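Local coordinates for protein dTDP-4-dehydrorhamnose reductase (Bacillus anthracis, PDB 3SC6) that catalyses the NADPH-dependent reduction of dTDP-4-dehydrorhamnose to dTDP-L-rhamnose, the closing step of dTDP-rhamnose biosynthesis, at residues Lys19-Gln22 with Glu23-Pro27; Arg76-Ala79 with Tyr80-Ala84; Phe257-Asn260 with Met261-Leu264. All blocks are in the same frame, centred on the assembly; numbering follows the deposited sequence.

Interaction 1: residues Lys19-Gln22 with Glu23-Pro27; sequences KQLQ and EELNP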
loop_
_atom_site.group_PDB
_atom_site.type_symbol
_atom_site.label_atom_id
_atom_site.label_comp_id
_atom_site.label_asym_id
_atom_site.label_seq_id
_atom_site.Cartn_x
_atom_site.Cartn_y
_atom_site.Cartn_z
ATOM N N LYS A 19 3.253 -11.108 -1.624
ATOM C CA LYS A 19 3.917 -11.965 -2.592
ATOM C C LYS A 19 5.370 -11.538 -2.822
ATOM O O LYS A 19 6.261 -12.384 -2.911
ATOM C CB LYS A 19 3.143 -11.924 -3.914
ATOM C CG LYS A 19 3.693 -12.795 -5.045
ATOM C CD LYS A 19 3.662 -14.277 -4.715
ATOM C CE LYS A 19 4.224 -15.110 -5.870
ATOM N NZ LYS A 19 3.464 -14.917 -7.138
ATOM N N GLN A 20 5.605 -10.228 -2.896
ATOM C CA GLN A 20 6.953 -9.701 -3.131
ATOM C C GLN A 20 7.738 -9.384 -1.850
ATOM O O GLN A 20 8.964 -9.435 -1.850
ATOM C CB GLN A 20 6.873 -8.486 -4.060
ATOM C CG GLN A 20 8.212 -7.868 -4.431
ATOM C CD GLN A 20 8.066 -6.743 -5.441
ATOM O OE1 GLN A 20 6.970 -6.472 -5.931
ATOM N NE2 GLN A 20 9.178 -6.100 -5.776
ATOM N N LEU A 21 7.036 -9.056 -0.771
ATOM C CA LEU A 21 7.683 -8.748 0.505
ATOM C C LEU A 21 8.310 -10.029 1.038
ATOM O O LEU A 21 9.428 -10.030 1.552
ATOM C CB LEU A 21 6.663 -8.206 1.506
ATOM C CG LEU A 21 7.186 -7.861 2.901
ATOM C CD1 LEU A 21 8.312 -6.838 2.832
ATOM C CD2 LEU A 21 6.045 -7.353 3.772
ATOM N N GLN A 22 7.562 -11.117 0.904
ATOM C CA GLN A 22 7.983 -12.442 1.334
ATOM C C GLN A 22 9.339 -12.843 0.741
ATOM O O GLN A 22 10.099 -13.582 1.362
ATOM C CB GLN A 22 6.920 -13.446 0.888
ATOM C CG GLN A 22 7.229 -14.904 1.159
ATOM C CD GLN A 22 6.127 -15.818 0.643
ATOM O OE1 GLN A 22 5.067 -15.352 0.217
ATOM N NE2 GLN A 22 6.371 -17.125 0.683
ATOM N N GLU A 23 9.631 -12.355 -0.460
ATOM C CA GLU A 23 10.887 -12.666 -1.138
ATOM C C GLU A 23 12.014 -11.690 -0.838
ATOM O O GLU A 23 13.182 -12.031 -0.994
ATOM C CB GLU A 23 10.670 -12.648 -2.653
ATOM C CG GLU A 23 9.653 -13.645 -3.174
ATOM C CD GLU A 23 9.466 -13.544 -4.678
ATOM O OE1 GLU A 23 10.102 -12.663 -5.298
ATOM O OE2 GLU A 23 8.676 -14.336 -5.240
ATOM N N GLU A 24 11.671 -10.477 -0.416
ATOM C CA GLU A 24 12.686 -9.462 -0.125
ATOM C C GLU A 24 13.200 -9.391 1.321
ATOM O O GLU A 24 14.173 -8.686 1.593
ATOM C CB GLU A 24 12.211 -8.103 -0.638
ATOM C CG GLU A 24 11.991 -8.124 -2.153
ATOM C CD GLU A 24 11.519 -6.804 -2.717
ATOM O OE1 GLU A 24 11.350 -5.842 -1.935
ATOM O OE2 GLU A 24 11.322 -6.733 -3.950
ATOM N N LEU A 25 12.555 -10.099 2.244
ATOM C CA LEU A 25 13.011 -10.099 3.633
ATOM C C LEU A 25 14.112 -11.148 3.704
ATOM O O LEU A 25 13.909 -12.290 3.290
ATOM C CB LEU A 25 11.884 -10.434 4.608
ATOM C CG LEU A 25 10.725 -9.444 4.662
ATOM C CD1 LEU A 25 9.655 -9.941 5.621
ATOM C CD2 LEU A 25 11.225 -8.066 5.078
ATOM N N ASN A 26 15.276 -10.756 4.214
ATOM C CA ASN A 26 16.415 -11.663 4.322
ATOM C C ASN A 26 16.067 -12.899 5.160
ATOM O O ASN A 26 15.813 -12.785 6.359
ATOM C CB ASN A 26 17.618 -10.921 4.920
ATOM C CG ASN A 26 18.876 -11.769 4.962
ATOM O OD1 ASN A 26 18.892 -12.908 4.500
ATOM N ND2 ASN A 26 19.947 -11.202 5.500
ATOM N N PRO A 27 16.054 -14.088 4.525
ATOM C CA PRO A 27 15.727 -15.329 5.235
ATOM C C PRO A 27 16.761 -15.743 6.283
ATOM O O PRO A 27 16.436 -16.519 7.177
ATOM C CB PRO A 27 15.639 -16.371 4.115
ATOM C CG PRO A 27 16.440 -15.813 3.001
ATOM C CD PRO A 27 16.329 -14.325 3.095
#
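Glu-24 folds back over the preceding helical turn to reach Gln-20. Its CB passes 3.7 Å from Gln-20 O, and CG, placed beside its own backbone N (chi1 -61°), comes nearer to that carbonyl oxygen, at 3.3 Å. From there the extended chain runs toward the Gln-20 side chain: CD lies 3.9 Å from Gln-20 CG, and OE2 accepts a hydrogen bond from Gln-20 NE2 at 2.9 Å, with an N-H...O angle of 158°. The donor reaches OE2 on its syn side, though tilted out of the carboxylate plane, while the oxygen keeps close to the amide plane; the two flat groups stand 86° apart. The other oxygens are also bonded, Glu-24 OE1 to Asn-195 ND2 and Gln-20 OE1 to Lys-159 N, which should limit how either group can turn. Behind this bridge the helix is ending. Gln-20 O receives weak bonds from both Glu-23 N and Glu-24 N, and Leu-21 O likewise from Glu-24 N and Leu-25 N, before Leu-25 leaves helical geometry. Glu-23 lays its CG 3.6 Å from Lys-19 O and sends OE1 to Tyr-160 OH. On the buried side Leu-21 CD1 touches Leu-25 CD2 at 3.9 Å, and both leucines pack on Ile-10 and Ile-61 of the central sheet. A helix end that turns leucines onto the parallel strands and polar chains away closes the connecting helix of the beta-alpha-beta unit 6-11, 16-24, 30-35 in an NADP-binding Rossmann fold.

Interaction 2: residues Arg76-Ala79 with Tyr80-Ala84; sequences RDLA and YVINA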
loop_
_atom_site.group_PDB
_atom_site.type_symbol
_atom_site.label_atom_id
_atom_site.label_comp_id
_atom_site.label_asym_id
_atom_site.label_seq_id
_atom_site.Cartn_x
_atom_site.Cartn_y
_atom_site.Cartn_z
ATOM N N ARG A 76 -20.260 -2.039 1.645
ATOM C CA ARG A 76 -19.683 -1.330 2.784
ATOM C C ARG A 76 -19.366 -2.215 3.991
ATOM O O ARG A 76 -18.272 -2.125 4.540
ATOM C CB ARG A 76 -20.575 -0.148 3.177
ATOM C CG ARG A 76 -20.740 0.863 2.042
ATOM C CD ARG A 76 -21.578 2.073 2.436
ATOM N NE ARG A 76 -21.704 3.021 1.326
ATOM C CZ ARG A 76 -22.346 4.189 1.388
ATOM N NH1 ARG A 76 -22.922 4.584 2.520
ATOM N NH2 ARG A 76 -22.400 4.973 0.316
ATOM N N ASP A 77 -20.305 -3.055 4.415
ATOM C CA ASP A 77 -20.038 -3.924 5.563
ATOM C C ASP A 77 -18.810 -4.780 5.306
ATOM O O ASP A 77 -17.983 -4.964 6.193
ATOM C CB ASP A 77 -21.238 -4.815 5.912
ATOM C CG ASP A 77 -22.440 -4.025 6.400
ATOM O OD1 ASP A 77 -22.350 -2.785 6.499
ATOM O OD2 ASP A 77 -23.473 -4.650 6.713
ATOM N N LEU A 78 -18.688 -5.280 4.081
ATOM C CA LEU A 78 -17.557 -6.122 3.702
ATOM C C LEU A 78 -16.236 -5.342 3.705
ATOM O O LEU A 78 -15.183 -5.919 3.939
ATOM C CB LEU A 78 -17.807 -6.757 2.331
ATOM C CG LEU A 78 -16.742 -7.720 1.800
ATOM C CD1 LEU A 78 -16.517 -8.867 2.778
ATOM C CD2 LEU A 78 -17.148 -8.254 0.434
ATOM N N ALA A 79 -16.299 -4.039 3.436
ATOM C CA ALA A 79 -15.104 -3.195 3.422
ATOM C C ALA A 79 -14.610 -3.048 4.852
ATOM O O ALA A 79 -13.406 -3.152 5.118
ATOM C CB ALA A 79 -15.413 -1.844 2.831
ATOM N N TYR A 80 -15.541 -2.780 5.764
ATOM C CA TYR A 80 -15.213 -2.636 7.181
ATOM C C TYR A 80 -14.809 -3.941 7.848
ATOM O O TYR A 80 -13.793 -3.989 8.540
ATOM C CB TYR A 80 -16.341 -1.956 7.978
ATOM C CG TYR A 80 -16.413 -0.458 7.794
ATOM C CD1 TYR A 80 -15.768 0.378 8.697
ATOM C CD2 TYR A 80 -17.083 0.127 6.730
ATOM C CE1 TYR A 80 -15.796 1.745 8.563
ATOM C CE2 TYR A 80 -17.118 1.514 6.586
ATOM C CZ TYR A 80 -16.465 2.311 7.514
ATOM O OH TYR A 80 -16.468 3.681 7.411
ATOM N N VAL A 81 -15.592 -4.994 7.651
ATOM C CA VAL A 81 -15.272 -6.279 8.259
ATOM C C VAL A 81 -13.817 -6.636 8.004
ATOM O O VAL A 81 -13.093 -6.981 8.928
ATOM C CB VAL A 81 -16.189 -7.420 7.746
ATOM C CG1 VAL A 81 -15.745 -8.761 8.319
ATOM C CG2 VAL A 81 -17.635 -7.143 8.102
ATOM N N ILE A 82 -13.384 -6.527 6.754
ATOM C CA ILE A 82 -12.007 -6.851 6.396
ATOM C C ILE A 82 -10.990 -5.819 6.857
ATOM O O ILE A 82 -10.089 -6.143 7.609
ATOM C CB ILE A 82 -11.824 -7.016 4.865
ATOM C CG1 ILE A 82 -12.700 -8.145 4.322
ATOM C CG2 ILE A 82 -10.359 -7.319 4.538
ATOM C CD1 ILE A 82 -12.385 -9.484 4.915
ATOM N N ASN A 83 -11.144 -4.579 6.398
ATOM C CA ASN A 83 -10.223 -3.495 6.746
ATOM C C ASN A 83 -10.242 -2.970 8.179
ATOM O O ASN A 83 -9.181 -2.664 8.736
ATOM C CB ASN A 83 -10.403 -2.322 5.774
ATOM C CG ASN A 83 -10.002 -2.671 4.346
ATOM O OD1 ASN A 83 -9.394 -3.708 4.096
ATOM N ND2 ASN A 83 -10.306 -1.780 3.412
ATOM N N ALA A 84 -11.423 -2.847 8.769
ATOM C CA ALA A 84 -11.535 -2.345 10.137
ATOM C C ALA A 84 -11.453 -3.469 11.171
ATOM O O ALA A 84 -10.458 -3.589 11.897
ATOM C CB ALA A 84 -12.829 -1.573 10.301
#
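Arg-76 meets Tyr-80 through its carbonyl: Tyr-80 N bonds to Arg-76 O at 3.1 Å, with an N-H...O angle of 166°, and the aromatic ring brings CD2 to 3.4 Å from the same oxygen. The oxygen lies in the ring plane, at the edge. Beyond this the Tyr-80 side chain reaches Ala-132 of helix 129-144. One residue on, Asp-77 O takes a straight bond from Val-81 N at 2.8 Å and has the Val-81 CG2 branch beside it. Leu-78 O holds Ile-82 N more weakly, but here the side chains also touch: they lie side by side, pointing the same way, with Leu-78 CD1 4.2 Å from Ile-82 CG1. CG1 stands beside the backbone N of Ile-82 (chi1 -60°), which also brings it close to Leu-78 O. Helix 76-97 is the main helix of the crossover from strand 59-62 to the parallel strand 100-106 of the Rossmann sheet, and from this first part of it Ile-82 borders the bound NADP, while Leu-78 leans on Tyr-66. Ala-79, packed on Ile-129, closes the series: its O accepts Asn-83 N at 3.0 Å with the donor tilted 26° from the carbonyl plane and Asn-83 CB 3.2 Å from Ala-79 O. The amide of Asn-83 is gripped from outside, OD1 by Tyr-66 N and ND2 by Ser-133 OG, so both ends of this buried group are satisfied.

Interaction 3: residues Phe257-Asn260 with Met261-Leu264; sequences FQHN and MLRL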
loop_
_atom_site.group_PDB
_atom_site.type_symbol
_atom_site.label_atom_id
_atom_site.label_comp_id
_atom_site.label_asym_id
_atom_site.label_seq_id
_atom_site.Cartn_x
_atom_site.Cartn_y
_atom_site.Cartn_z
ATOM N N PHE A 257 1.783 12.768 -0.485
ATOM C CA PHE A 257 2.115 12.861 0.927
ATOM C C PHE A 257 3.348 13.714 1.137
ATOM O O PHE A 257 4.151 13.912 0.219
ATOM C CB PHE A 257 2.510 11.509 1.534
ATOM C CG PHE A 257 1.452 10.460 1.517
ATOM C CD1 PHE A 257 0.293 10.620 2.249
ATOM C CD2 PHE A 257 1.691 9.240 0.914
ATOM C CE1 PHE A 257 -0.661 9.626 2.280
ATOM C CE2 PHE A 257 0.749 8.240 0.951
ATOM C CZ PHE A 257 -0.430 8.432 1.640
ATOM N N GLN A 258 3.488 14.213 2.364
ATOM C CA GLN A 258 4.638 15.004 2.749
ATOM C C GLN A 258 5.364 13.949 3.563
ATOM O O GLN A 258 4.747 13.270 4.383
ATOM C CB GLN A 258 4.285 16.229 3.592
ATOM C CG GLN A 258 3.373 17.220 2.896
ATOM C CD GLN A 258 3.115 18.475 3.715
ATOM O OE1 GLN A 258 2.259 19.281 3.365
ATOM N NE2 GLN A 258 3.848 18.642 4.808
ATOM N N HIS A 259 6.656 13.776 3.323
ATOM C CA HIS A 259 7.422 12.765 4.043
ATOM C C HIS A 259 8.149 13.312 5.276
ATOM O O HIS A 259 9.382 13.368 5.311
ATOM C CB HIS A 259 8.398 12.104 3.065
ATOM C CG HIS A 259 7.723 11.534 1.853
ATOM N ND1 HIS A 259 7.180 10.267 1.825
ATOM C CD2 HIS A 259 7.490 12.068 0.632
ATOM C CE1 HIS A 259 6.645 10.045 0.637
ATOM N NE2 HIS A 259 6.820 11.121 -0.106
ATOM N N ASN A 260 7.374 13.690 6.293
ATOM C CA ASN A 260 7.937 14.231 7.528
ATOM C C ASN A 260 8.544 13.169 8.442
ATOM O O ASN A 260 9.746 13.185 8.688
ATOM C CB ASN A 260 6.884 15.029 8.302
ATOM C CG ASN A 260 6.373 16.230 7.531
ATOM O OD1 ASN A 260 6.800 16.495 6.406
ATOM N ND2 ASN A 260 5.456 16.971 8.139
ATOM N N MET A 261 7.719 12.256 8.948
ATOM C CA MET A 261 8.207 11.197 9.845
ATOM C C MET A 261 9.503 10.534 9.390
ATOM O O MET A 261 10.391 10.327 10.213
ATOM C CB MET A 261 7.111 10.164 10.134
ATOM C CG MET A 261 5.941 10.707 10.966
ATOM S SD MET A 261 6.366 11.151 12.676
ATOM C CE MET A 261 6.855 9.549 13.317
ATOM N N LEU A 262 9.622 10.182 8.110
ATOM C CA LEU A 262 10.861 9.558 7.620
ATOM C C LEU A 262 12.029 10.514 7.807
ATOM O O LEU A 262 13.081 10.138 8.311
ATOM C CB LEU A 262 10.766 9.173 6.143
ATOM C CG LEU A 262 9.785 8.083 5.725
ATOM C CD1 LEU A 262 9.766 7.955 4.210
ATOM C CD2 LEU A 262 10.157 6.757 6.383
ATOM N N ARG A 263 11.829 11.754 7.389
ATOM C CA ARG A 263 12.849 12.789 7.503
ATOM C C ARG A 263 13.125 13.200 8.952
ATOM O O ARG A 263 14.254 13.552 9.288
ATOM C CB ARG A 263 12.459 13.970 6.613
ATOM C CG ARG A 263 13.300 15.229 6.723
ATOM C CD ARG A 263 12.863 16.203 5.627
ATOM N NE ARG A 263 11.407 16.379 5.601
ATOM C CZ ARG A 263 10.724 17.286 6.296
ATOM N NH1 ARG A 263 9.400 17.338 6.185
ATOM N NH2 ARG A 263 11.347 18.134 7.101
ATOM N N LEU A 264 12.108 13.140 9.808
ATOM C CA LEU A 264 12.280 13.501 11.219
ATOM C C LEU A 264 12.910 12.351 12.021
ATOM O O LEU A 264 13.395 12.565 13.129
ATOM C CB LEU A 264 10.946 13.908 11.862
ATOM C CG LEU A 264 10.221 15.149 11.331
ATOM C CD1 LEU A 264 8.874 15.306 12.027
ATOM C CD2 LEU A 264 11.071 16.402 11.508
#
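The chain enters a short helix at His-259, its N-cap residue, and the first turn closes when Leu-264 N bonds to Asn-260 O at 2.6 Å, with an N-H...O angle of 150°. Leu-264 brings CG to 3.3 Å from Asn-260 O. Asn-260 and Arg-263 run side by side, pointing the same way. Arg-263 sets out with CG anti to its backbone N (chi1 172°), bends at its third torsion and thereby brings NH1 to 2.7 Å from Asn-260 OD1. The amide oxygen sits at the guanidinium edge, near its plane, although the two flat groups are almost perpendicular. His-259 O lies alongside the arginine, 3.4 Å from Arg-263 CB, and the guanidinium passes it obliquely, NE 3.6 Å from that oxygen. On the inner side the His-259 ring approaches Leu-262 obliquely, ND1 to CD1 at 4.2 Å, and donates from ND1 to His-211 O; Leu-262 itself packs on Tyr-210 of strand 208-211. At the start of the helix, Glu-120 OE2 takes a weak hydrogen bond from Met-261 N, a position where a carboxylate would meet the positive end of the helix dipole. The chemistry is therefore divided: a leucine and an imidazole turn toward strand 208-211, while His-259 O and the amide oxygen of Asn-260 place negative partial charge near the guanidinium, probably a favourable electrostatic arrangement.

The three contacts lie far apart within one chain, and none touches another. Interactions 1 and 2 belong to the nucleotide-binding half: their centres are 27 Å apart, and both approach the bound NADP, with Ile-82 about 3 Å from the cofactor and the Lys-19 side chain about 7 Å from it. Lys-19 is also about 4 Å from a sulfate ion, probably from the crystallisation liquor. Interaction 3 stands off from this site: the side chain of His-259 is about 12 Å from NADP, and its centre is 25 Å from that of interaction 1 and 29 Å from that of interaction 2.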